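Local coordinates for group 3 allergen SMIPP-S Yv6023A04 (Sarcoptes scabiei type hominis, PDB 3H7O), which has the chymotrypsin-like fold of the S1 peptidases but is a scabies mite inactivated protease paralogue, probably without the peptidase activity general to that family, at residues A[30-35]-A[106-111]. The protein carries 3 engineered substitutions. Sequence-based numbering, arbitrary orientation.
Sequences GAILSQ and SKPAKL
Ile32 meets Ser106 to Ala109 on strand 26-32, where the N-terminal barrel of this chymotrypsin-like fold is crossed by the loop between strands 91-95 and 123-128. The backbone N of Ala109 donates to Ile32 O at 2.9 Å, nearly straight at 164°. Pro108 CA lies 3.3 Å from Ile32 O in a CA-H...O contact. The two branches of Ile32 divide the loop between them. Ile32 CG2, anti to the backbone N, lies 3.8 Å from Pro108 CA. CG1 sits anti to the carbonyl carbon (chi1 -61°), and Ile32 CD1 at its end comes within 3.9 Å of Ser106 CB. Ser106 OG hydrogen-bonds to Glu58 OE2. This part is tightly packed. Beside it, Lys107 points away on the solvent side of the loop. Toward Leu111 the segments meet more sparsely. Pro108 CB still reaches Leu33 O at 3.4 Å, but beyond it a water donates to both Leu33 O and Ala109 O. The leucines cross at about a right angle, Leu33 CD2 meeting Leu111 CD2 at 4.0 Å, and helix 218-225 packs on both. No salt bridge links the segments, so the join rests on backbone hydrogen bonding, direct and through water, and on apolar packing.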
ATOM      1  N   GLY A  30       2.413  -0.679   3.061  1.00 27.72           N
ATOM      2  CA  GLY A  30       3.377   0.263   2.516  1.00 27.20           C
ATOM      3  C   GLY A  30       4.417  -0.455   1.675  1.00 26.38           C
ATOM      4  O   GLY A  30       4.536  -1.679   1.743  1.00 26.37           O
ATOM      5  N   ALA A  31       5.172   0.311   0.891  1.00 26.35           N
ATOM      6  CA  ALA A  31       6.248  -0.231   0.065  1.00 26.19           C
ATOM      7  C   ALA A  31       7.575   0.469   0.337  1.00 25.66           C
ATOM      8  O   ALA A  31       7.632   1.696   0.419  1.00 26.71           O
ATOM      9  CB  ALA A  31       5.897  -0.117  -1.409  1.00 25.61           C
ATOM     10  N   ILE A  32       8.641  -0.313   0.460  1.00 26.43           N
ATOM     11  CA  ILE A  32       9.990   0.243   0.589  1.00 26.01           C
ATOM     12  C   ILE A  32      10.417   0.806  -0.769  1.00 26.95           C
ATOM     13  O   ILE A  32      10.447   0.081  -1.767  1.00 27.44           O
ATOM     14  CB  ILE A  32      11.013  -0.819   1.056  1.00 26.57           C
ATOM     15  CG1 ILE A  32      10.629  -1.375   2.432  1.00 24.06           C
ATOM     16  CG2 ILE A  32      12.431  -0.237   1.090  1.00 24.03           C
ATOM     17  CD1 ILE A  32      11.427  -2.611   2.848  1.00 26.72           C
ATOM     18  N   LEU A  33      10.709   2.102  -0.802  1.00 26.90           N
ATOM     19  CA  LEU A  33      11.282   2.747  -1.986  1.00 27.76           C
ATOM     20  C   LEU A  33      12.806   2.801  -1.895  1.00 27.82           C
ATOM     21  O   LEU A  33      13.499   2.761  -2.916  1.00 27.69           O
ATOM     22  CB  LEU A  33      10.718   4.160  -2.156  1.00 27.88           C
ATOM     23  CG  LEU A  33       9.208   4.312  -2.387  1.00 29.04           C
ATOM     24  CD1 LEU A  33       8.824   5.783  -2.341  1.00 31.36           C
ATOM     25  CD2 LEU A  33       8.790   3.683  -3.709  1.00 30.34           C
ATOM     26  N   SER A  34      13.305   2.926  -0.666  1.00 27.17           N
ATOM     27  CA  SER A  34      14.734   2.871  -0.342  1.00 26.85           C
ATOM     28  C   SER A  34      14.852   2.782   1.182  1.00 26.26           C
ATOM     29  O   SER A  34      13.836   2.716   1.878  1.00 25.82           O
ATOM     30  CB  SER A  34      15.476   4.108  -0.865  1.00 27.48           C
ATOM     31  OG  SER A  34      15.172   5.253  -0.089  1.00 27.86           O
ATOM     32  N   GLN A  35      16.076   2.804   1.706  1.00 25.81           N
ATOM     33  CA  GLN A  35      16.278   2.766   3.164  1.00 26.09           C
ATOM     34  C   GLN A  35      15.700   3.998   3.870  1.00 25.70           C
ATOM     35  O   GLN A  35      15.473   3.975   5.079  1.00 26.21           O
ATOM     36  CB  GLN A  35      17.762   2.603   3.513  1.00 26.60           C
ATOM     37  CG  GLN A  35      18.622   3.823   3.183  1.00 23.89           C
ATOM     38  CD  GLN A  35      20.090   3.628   3.509  1.00 27.47           C
ATOM     39  OE1 GLN A  35      20.444   2.951   4.473  1.00 25.86           O
ATOM     40  NE2 GLN A  35      20.953   4.238   2.709  1.00 28.07           N
ATOM     41  N   SER A 106      14.048  -7.581   3.323  1.00 28.96           N
ATOM     42  CA  SER A 106      13.698  -6.187   3.051  1.00 29.70           C
ATOM     43  C   SER A 106      14.500  -5.647   1.873  1.00 30.19           C
ATOM     44  O   SER A 106      15.736  -5.632   1.889  1.00 30.12           O
ATOM     45  CB  SER A 106      13.884  -5.315   4.297  1.00 28.87           C
ATOM     46  OG  SER A 106      15.184  -5.478   4.842  1.00 30.37           O
ATOM     47  N   LYS A 107      13.778  -5.214   0.845  1.00 30.23           N
ATOM     48  CA  LYS A 107      14.375  -4.828  -0.426  1.00 31.22           C
ATOM     49  C   LYS A 107      13.469  -3.775  -1.053  1.00 30.70           C
ATOM     50  O   LYS A 107      12.252  -3.890  -0.965  1.00 31.70           O
ATOM     51  CB  LYS A 107      14.481  -6.059  -1.335  1.00 31.16           C
ATOM     52  CG  LYS A 107      15.351  -5.889  -2.564  1.00 35.02           C
ATOM     53  CD  LYS A 107      15.349  -7.147  -3.419  1.00 37.12           C
ATOM     54  CE  LYS A 107      15.968  -6.878  -4.779  1.00 39.75           C
ATOM     55  NZ  LYS A 107      16.300  -8.131  -5.504  1.00 44.33           N
ATOM     56  N   PRO A 108      14.049  -2.740  -1.684  1.00 30.35           N
ATOM     57  CA  PRO A 108      13.176  -1.751  -2.302  1.00 29.84           C
ATOM     58  C   PRO A 108      12.494  -2.292  -3.557  1.00 29.18           C
ATOM     59  O   PRO A 108      13.060  -3.133  -4.260  1.00 26.64           O
ATOM     60  CB  PRO A 108      14.136  -0.611  -2.674  1.00 30.53           C
ATOM     61  CG  PRO A 108      15.406  -0.895  -1.935  1.00 31.54           C
ATOM     62  CD  PRO A 108      15.469  -2.372  -1.811  1.00 30.03           C
ATOM     63  N   ALA A 109      11.280  -1.818  -3.818  1.00 28.67           N
ATOM     64  CA  ALA A 109      10.589  -2.113  -5.068  1.00 30.43           C
ATOM     65  C   ALA A 109      11.146  -1.211  -6.168  1.00 31.33           C
ATOM     66  O   ALA A 109      11.650  -0.119  -5.891  1.00 33.03           O
ATOM     67  CB  ALA A 109       9.086  -1.904  -4.913  1.00 30.21           C
ATOM     68  N   LYS A 110      11.064  -1.671  -7.408  1.00 30.46           N
ATOM     69  CA  LYS A 110      11.469  -0.851  -8.546  1.00 31.54           C
ATOM     70  C   LYS A 110      10.310   0.044  -8.971  1.00 31.55           C
ATOM     71  O   LYS A 110       9.148  -0.350  -8.892  1.00 32.55           O
ATOM     72  CB  LYS A 110      11.938  -1.727  -9.710  1.00 31.84           C
ATOM     73  CG  LYS A 110      13.303  -2.374  -9.494  1.00 33.39           C
ATOM     74  N   LEU A 111      10.633   1.254  -9.410  1.00 32.12           N
ATOM     75  CA  LEU A 111       9.618   2.202  -9.862  1.00 31.85           C
ATOM     76  C   LEU A 111       9.288   2.023 -11.342  1.00 31.91           C
ATOM     77  O   LEU A 111      10.171   1.706 -12.139  1.00 32.06           O
ATOM     78  CB  LEU A 111      10.057   3.640  -9.576  1.00 31.83           C
ATOM     79  CG  LEU A 111       9.965   4.097  -8.116  1.00 31.35           C
ATOM     80  CD1 LEU A 111      10.682   5.427  -7.928  1.00 34.98           C
ATOM     81  CD2 LEU A 111       8.509   4.190  -7.648  1.00 34.41           C
TER
HETATM   82  O   HOH W   1      12.237   2.588  -5.401  1.00 28.09           O